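Local coordinates for EmGH1 (PDB 5Z87), which probably hydrolyses beta-glucosidic bonds as a glycoside hydrolase family 3 enzyme, with related glycosidase activities also assigned to its family, at residues L564-L569 with A591-A596; M336-G341 with G362-R367; V693-T698 with D705-Y710. All blocks are in the same frame, centred on the assembly; numbering follows the deposited sequence.

Overall arrangement
The contacts join helix to helix end (contact 1), helix to loop (contact 2) and strand to strand (contact 3), and share no element; each falls in a different part of the enzyme. In contact 3 all three touching residues are buried valines, so it belongs to the core of the fibronectin-like module. Contact 2 is buried through two leucines while an exposed arginine flanks them. Contact 1 is only partly buried, a partly exposed leucine against the N593-C594 peptide beside an acid-amide pair. None has a hydrogen bond across its segments. Contacts 1 and 2 lie on opposite sides of the chain's centre, 60 Å apart between centres; contacts 1 and 3 come within about 17 Å between nearest atoms.

Contact 1 of 3, residues L564-L569 with A591-A596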
# COMPACT_ATOMS: atom_id res chain seq x y z
N LEU A 564 -24.67 2.52 -20.40
CA LEU A 564 -24.94 3.37 -21.55
C LEU A 564 -24.06 3.00 -22.73
O LEU A 564 -24.54 2.94 -23.87
CB LEU A 564 -24.73 4.84 -21.17
CG LEU A 564 -24.62 5.84 -22.33
CD1 LEU A 564 -25.97 6.03 -23.05
CD2 LEU A 564 -24.05 7.18 -21.84
N ALA A 565 -22.78 2.74 -22.48
CA ALA A 565 -21.85 2.46 -23.57
C ALA A 565 -22.21 1.17 -24.29
O ALA A 565 -22.22 1.12 -25.52
CB ALA A 565 -20.42 2.40 -23.04
N GLU A 566 -22.51 0.12 -23.53
CA GLU A 566 -22.87 -1.14 -24.16
C GLU A 566 -24.20 -1.03 -24.91
O GLU A 566 -24.37 -1.67 -25.96
CB GLU A 566 -22.91 -2.26 -23.12
CG GLU A 566 -21.61 -2.40 -22.35
CD GLU A 566 -21.59 -3.63 -21.47
OE1 GLU A 566 -21.92 -3.52 -20.26
OE2 GLU A 566 -21.24 -4.70 -22.00
N ALA A 567 -25.14 -0.22 -24.41
CA ALA A 567 -26.41 -0.05 -25.10
C ALA A 567 -26.21 0.58 -26.46
O ALA A 567 -26.86 0.18 -27.44
CB ALA A 567 -27.38 0.79 -24.26
N LEU A 568 -25.32 1.56 -26.56
CA LEU A 568 -25.06 2.23 -27.83
C LEU A 568 -24.23 1.36 -28.76
O LEU A 568 -24.43 1.36 -29.98
CB LEU A 568 -24.37 3.58 -27.60
CG LEU A 568 -25.21 4.62 -26.84
CD1 LEU A 568 -24.40 5.87 -26.49
CD2 LEU A 568 -26.46 5.00 -27.65
N LEU A 569 -23.27 0.62 -28.19
CA LEU A 569 -22.41 -0.22 -29.01
C LEU A 569 -23.21 -1.33 -29.69
O LEU A 569 -22.91 -1.70 -30.83
CB LEU A 569 -21.27 -0.79 -28.15
CG LEU A 569 -20.17 0.22 -27.80
CD1 LEU A 569 -19.29 -0.29 -26.66
CD2 LEU A 569 -19.33 0.56 -29.00
N ALA A 591 -12.80 -0.71 -22.56
CA ALA A 591 -11.63 -1.16 -23.32
C ALA A 591 -11.90 -2.47 -24.04
O ALA A 591 -11.40 -2.69 -25.15
CB ALA A 591 -10.41 -1.29 -22.39
N GLU A 592 -12.73 -3.34 -23.46
CA GLU A 592 -13.05 -4.60 -24.12
C GLU A 592 -14.02 -4.40 -25.29
O GLU A 592 -13.90 -5.07 -26.32
CB GLU A 592 -13.62 -5.58 -23.09
CG GLU A 592 -14.06 -6.92 -23.66
CD GLU A 592 -14.64 -7.83 -22.59
OE1 GLU A 592 -13.99 -7.99 -21.53
OE2 GLU A 592 -15.75 -8.36 -22.79
N ASN A 593 -14.98 -3.47 -25.17
CA ASN A 593 -16.10 -3.46 -26.11
C ASN A 593 -16.10 -2.33 -27.13
O ASN A 593 -16.75 -2.46 -28.17
CB ASN A 593 -17.43 -3.42 -25.34
CG ASN A 593 -17.67 -4.68 -24.55
OD1 ASN A 593 -17.89 -5.75 -25.12
ND2 ASN A 593 -17.61 -4.58 -23.22
N CYS A 594 -15.39 -1.22 -26.87
CA CYS A 594 -15.41 -0.08 -27.77
C CYS A 594 -14.07 0.04 -28.48
O CYS A 594 -13.04 0.20 -27.82
CB CYS A 594 -15.72 1.20 -27.00
SG CYS A 594 -15.65 2.66 -28.05
N PRO A 595 -14.05 0.02 -29.81
CA PRO A 595 -12.77 -0.15 -30.51
C PRO A 595 -11.86 1.07 -30.49
O PRO A 595 -10.64 0.91 -30.67
CB PRO A 595 -13.20 -0.49 -31.95
CG PRO A 595 -14.58 0.08 -32.08
CD PRO A 595 -15.21 -0.09 -30.71
N ALA A 596 -12.39 2.28 -30.35
CA ALA A 596 -11.58 3.50 -30.44
C ALA A 596 -11.86 4.36 -29.22
O ALA A 596 -13.01 4.71 -28.95
CB ALA A 596 -11.89 4.29 -31.72
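The carboxylate of E566 and the amide of N593 lie offset from each other, their planes 27° apart, with E566 OE2 over N593 ND2 rather than at the amide's edge. The two atoms are 3.8 Å apart, and nearly all of that separation is perpendicular to the amide. The oxygen is therefore both too distant and wrongly placed for a hydrogen bond, since an amide N-H lies in its own plane. N593 ND2 is instead bonded to the backbone O of V589, one turn back in its own helix, and this holds the amide's orientation. With E592 also nearby, its OE2 6.6 Å from E566 OE2, this side is somewhat acidic, which would probably favour the amide's donor end facing the carboxylate.

Below the polar pair, L569 lies against the peptide group that joins N593 to C594. Its CD1 sits over that peptide, 3.7 Å from N593 O and 3.8 Å from N593 C; the same methyl is 3.9 Å from N593 CB and 3.9 Å from C594 CB. With chi1 at 176°, C594 carries its SG farther from L569, leaving CB as the atom that meets the methyl. The cysteine side chain also rests on A577 of the sheet below, and L569 likewise touches T575.

Helices 561-569 and 588-593 thus pack beside each other over parallel strands 527-533, 574-580 and 596-601. Each helix links two neighbouring strands, so the contact joins successive beta-alpha-beta crossovers of the alpha/beta C-terminal domain of family 3 glycoside hydrolases.

Contact 2 of 3, residues M336-G341 with G362-R367; sequences MGLRAG and GLLEER
The backbone oxygens of L338 and R339, the two residues that touch L364, share one donor: R371 NH2 makes a weak hydrogen bond to each. They belong to the last turn of helix 330-340, where A340 N is bonded to M336 O at 2.8 Å and G341 N to G337 O at 3.0 Å; G341, with positive phi (133°), is the first residue to leave the helix.

Between the segments the contact is apolar, and L364 divides its two methyls between the two partners. Its CD2 meets L338 CD2 at 4.0 Å, with the two side chains at about a right angle. Its CD1 meets R339 CD, also at 4.0 Å, and here the chains run past each other in opposite directions. R339 reaches that position through a doubly bent chain: chi2 of -112° and chi3 of -52° bring CD alone against L364 CD1, while the chain beyond it turns away from the leucine. R339 NE stays 5.1 Å from E365 OE2, opposite charges near each other but without a salt bridge, so any attraction is probably loose.

The extended backbone of L364 belongs to the link between two helices. Helix 355-360 ends in a Schellman motif at G362, and helix 366-382 follows. L338 and L364 both lie on L355 of the former, while L338 also touches Y368 and A372 of the latter, so the end of helix 330-340 packs against this helical pair in the N-terminal, TIM-barrel domain.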
# COMPACT_ATOMS: atom_id res chain seq x y z
N MET A 336 7.06 23.62 17.29
CA MET A 336 7.57 22.52 16.48
C MET A 336 7.70 22.92 15.01
O MET A 336 8.74 22.68 14.38
CB MET A 336 6.67 21.30 16.62
CG MET A 336 6.84 20.57 17.93
SD MET A 336 5.82 19.08 17.99
CE MET A 336 6.15 18.53 19.66
N GLY A 337 6.65 23.52 14.44
CA GLY A 337 6.72 23.93 13.04
C GLY A 337 7.84 24.93 12.76
O GLY A 337 8.57 24.80 11.77
N LEU A 338 7.97 25.94 13.61
CA LEU A 338 8.98 26.97 13.36
C LEU A 338 10.39 26.41 13.48
O LEU A 338 11.24 26.65 12.61
CB LEU A 338 8.77 28.14 14.33
CG LEU A 338 9.52 29.41 13.95
CD1 LEU A 338 8.87 30.03 12.73
CD2 LEU A 338 9.52 30.38 15.14
N ARG A 339 10.66 25.63 14.54
CA ARG A 339 12.00 25.07 14.69
C ARG A 339 12.28 24.01 13.63
O ARG A 339 13.43 23.86 13.20
CB ARG A 339 12.20 24.46 16.07
CG ARG A 339 11.59 25.24 17.20
CD ARG A 339 12.60 25.85 18.11
NE ARG A 339 13.57 24.87 18.57
CZ ARG A 339 13.36 24.07 19.61
NH1 ARG A 339 14.31 23.20 19.97
NH2 ARG A 339 12.22 24.13 20.27
N ALA A 340 11.25 23.28 13.20
CA ALA A 340 11.46 22.32 12.13
C ALA A 340 11.89 23.03 10.87
O ALA A 340 12.78 22.55 10.15
CB ALA A 340 10.20 21.49 11.88
N GLY A 341 11.29 24.19 10.59
CA GLY A 341 11.67 24.93 9.41
C GLY A 341 10.52 25.45 8.55
O GLY A 341 10.75 25.80 7.39
N GLY A 362 9.80 33.45 27.12
CA GLY A 362 10.98 32.63 27.30
C GLY A 362 10.84 31.19 26.85
O GLY A 362 11.76 30.39 27.09
N LEU A 363 9.74 30.82 26.20
CA LEU A 363 9.53 29.47 25.73
C LEU A 363 10.05 29.24 24.31
O LEU A 363 9.94 28.12 23.81
CB LEU A 363 8.04 29.12 25.79
CG LEU A 363 7.45 29.47 27.16
CD1 LEU A 363 5.93 29.53 27.12
CD2 LEU A 363 7.95 28.47 28.19
N LEU A 364 10.63 30.26 23.68
CA LEU A 364 11.06 30.18 22.29
C LEU A 364 12.15 31.21 22.04
O LEU A 364 12.01 32.37 22.44
CB LEU A 364 9.88 30.41 21.33
CG LEU A 364 10.14 30.48 19.82
CD1 LEU A 364 10.75 29.18 19.28
CD2 LEU A 364 8.85 30.80 19.08
N GLU A 365 13.22 30.81 21.36
CA GLU A 365 14.32 31.72 21.07
C GLU A 365 13.96 32.65 19.91
O GLU A 365 13.47 32.20 18.86
CB GLU A 365 15.59 30.94 20.74
CG GLU A 365 16.22 30.25 21.94
CD GLU A 365 16.88 28.94 21.57
OE1 GLU A 365 18.05 28.95 21.15
OE2 GLU A 365 16.21 27.88 21.71
N GLU A 366 14.24 33.94 20.09
CA GLU A 366 13.85 34.93 19.09
C GLU A 366 14.53 34.66 17.75
O GLU A 366 13.97 35.00 16.70
CB GLU A 366 14.17 36.35 19.60
CG GLU A 366 14.39 37.41 18.52
CD GLU A 366 14.11 38.82 19.03
OE1 GLU A 366 13.86 38.99 20.24
OE2 GLU A 366 14.13 39.77 18.20
N ARG A 367 15.70 34.01 17.76
CA ARG A 367 16.42 33.78 16.52
C ARG A 367 15.63 32.93 15.52
O ARG A 367 15.90 33.01 14.32
CB ARG A 367 17.77 33.13 16.82
CG ARG A 367 17.72 31.65 17.16
CD ARG A 367 19.13 31.07 17.26
NE ARG A 367 19.20 29.66 16.88
CZ ARG A 367 19.14 28.65 17.74
NH1 ARG A 367 19.21 27.40 17.31
NH2 ARG A 367 19.00 28.89 19.04

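Contact 3 of 3, residues V693-T698 with D705-Y710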
# COMPACT_ATOMS: atom_id res chain seq x y z
N VAL A 693 18.85 6.61 -31.07
CA VAL A 693 17.71 5.75 -31.38
C VAL A 693 17.10 6.25 -32.67
O VAL A 693 16.63 7.39 -32.73
CB VAL A 693 16.65 5.77 -30.27
CG1 VAL A 693 15.50 4.79 -30.59
CG2 VAL A 693 17.25 5.50 -28.91
N SER A 694 17.06 5.41 -33.70
CA SER A 694 16.39 5.79 -34.94
C SER A 694 14.91 5.43 -34.87
O SER A 694 14.52 4.37 -34.36
CB SER A 694 17.03 5.11 -36.16
OG SER A 694 16.77 3.73 -36.19
N VAL A 695 14.08 6.35 -35.38
CA VAL A 695 12.65 6.14 -35.50
C VAL A 695 12.21 6.61 -36.88
O VAL A 695 12.64 7.67 -37.35
CB VAL A 695 11.89 6.88 -34.38
CG1 VAL A 695 12.42 8.28 -34.25
CG2 VAL A 695 10.40 6.88 -34.66
N ARG A 696 11.39 5.80 -37.55
CA ARG A 696 10.98 6.04 -38.92
C ARG A 696 9.46 6.03 -38.98
O ARG A 696 8.82 5.16 -38.38
CB ARG A 696 11.55 4.96 -39.87
CG ARG A 696 11.07 5.07 -41.32
CD ARG A 696 11.52 3.89 -42.19
NE ARG A 696 12.98 3.83 -42.35
CZ ARG A 696 13.78 3.04 -41.65
NH1 ARG A 696 13.27 2.22 -40.73
NH2 ARG A 696 15.09 3.05 -41.87
N ASN A 697 8.90 7.02 -39.68
CA ASN A 697 7.46 7.05 -39.94
C ASN A 697 7.18 6.03 -41.04
O ASN A 697 7.49 6.26 -42.21
CB ASN A 697 7.01 8.45 -40.33
CG ASN A 697 5.52 8.56 -40.51
OD1 ASN A 697 4.81 7.56 -40.66
ND2 ASN A 697 5.02 9.79 -40.48
N THR A 698 6.61 4.90 -40.66
CA THR A 698 6.35 3.79 -41.57
C THR A 698 4.91 3.77 -42.07
O THR A 698 4.46 2.77 -42.62
CB THR A 698 6.66 2.47 -40.87
OG1 THR A 698 5.74 2.30 -39.80
CG2 THR A 698 8.07 2.47 -40.30
N ASP A 705 5.64 11.08 -32.38
CA ASP A 705 5.80 10.00 -31.41
C ASP A 705 6.75 10.49 -30.32
O ASP A 705 7.57 11.39 -30.54
CB ASP A 705 6.34 8.72 -32.08
CG ASP A 705 5.95 7.45 -31.32
OD1 ASP A 705 5.09 7.52 -30.43
OD2 ASP A 705 6.51 6.37 -31.64
N VAL A 706 6.64 9.89 -29.14
CA VAL A 706 7.54 10.18 -28.03
C VAL A 706 8.52 9.02 -27.90
O VAL A 706 8.16 7.94 -27.44
CB VAL A 706 6.78 10.43 -26.73
CG1 VAL A 706 7.76 10.76 -25.62
CG2 VAL A 706 5.76 11.56 -26.91
N VAL A 707 9.76 9.26 -28.32
CA VAL A 707 10.85 8.29 -28.15
C VAL A 707 11.25 8.26 -26.68
O VAL A 707 11.51 9.31 -26.08
CB VAL A 707 12.02 8.69 -29.05
CG1 VAL A 707 13.25 7.85 -28.79
CG2 VAL A 707 11.60 8.59 -30.51
N GLN A 708 11.31 7.06 -26.09
CA GLN A 708 11.48 6.92 -24.64
C GLN A 708 12.71 6.08 -24.31
O GLN A 708 12.89 4.98 -24.84
CB GLN A 708 10.22 6.30 -24.02
CG GLN A 708 8.98 7.16 -24.25
CD GLN A 708 7.67 6.47 -23.90
OE1 GLN A 708 7.58 5.67 -22.96
NE2 GLN A 708 6.64 6.78 -24.67
N LEU A 709 13.54 6.60 -23.40
CA LEU A 709 14.76 5.94 -22.96
C LEU A 709 14.63 5.49 -21.50
O LEU A 709 14.13 6.24 -20.66
CB LEU A 709 15.96 6.88 -23.12
CG LEU A 709 17.37 6.30 -22.92
CD1 LEU A 709 17.80 5.48 -24.13
CD2 LEU A 709 18.37 7.40 -22.66
N TYR A 710 15.08 4.26 -21.22
CA TYR A 710 15.01 3.67 -19.89
C TYR A 710 16.33 2.96 -19.60
O TYR A 710 17.07 2.58 -20.51
CB TYR A 710 13.88 2.63 -19.75
CG TYR A 710 12.49 3.13 -20.04
CD1 TYR A 710 12.04 3.27 -21.35
CD2 TYR A 710 11.59 3.41 -19.00
CE1 TYR A 710 10.73 3.72 -21.62
CE2 TYR A 710 10.29 3.84 -19.26
CZ TYR A 710 9.87 4.00 -20.58
OH TYR A 710 8.59 4.44 -20.85
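V707 puts its two methyls against two valines of the facing strand, V693 and V695. Its CG2 meets V695 CG1 at 3.8 Å, and its CG1 meets V693 CG1 at 4.2 Å. V693 and V695, two residues apart, turn their side chains the same way, towards V707, while S694 between them faces away, the alternation of an extended strand. In V695, CG1 stands between the backbone N and the carbonyl carbon (chi1 46°), which aims this methyl at the partner. The nearest CA atoms, those of V695 and V707, are 7.9 Å apart, and no hydrogen bond crosses: this is side-chain packing between sheets, not pairing within one.

Aromatic and aliphatic neighbours enclose the three valines. Y673 touches both V695 and V707, F671 and L733 lie on V695, and F743 lies on V707. The facing positions are fixed by backbone pairing: V693 with V741 and V695 with Q739 on one edge, S694 with G674 and R696 with G672 on the other.

Polar bonds fix the strands further out. A hydrogen bond between D705 OD2 and Y673 OH ties D705, at the start of 705-710, to the opposite sheet, and K624 adds a salt bridge to OD1 from a loop. On the other face of strand 703-713, Y710 OH donates to Q708 OE1 at 2.6 Å, in the carbonyl plane with a C=O...O angle of 152°, while Q708 NE2 is held by G663 O. At the turn, N697 OD1 accepts from G699 N, an Asx turn, as the chain leaves strand 689-697.

Two sheets meeting through such a valine and aromatic core are the beta sandwich of a fibronectin type III-like domain.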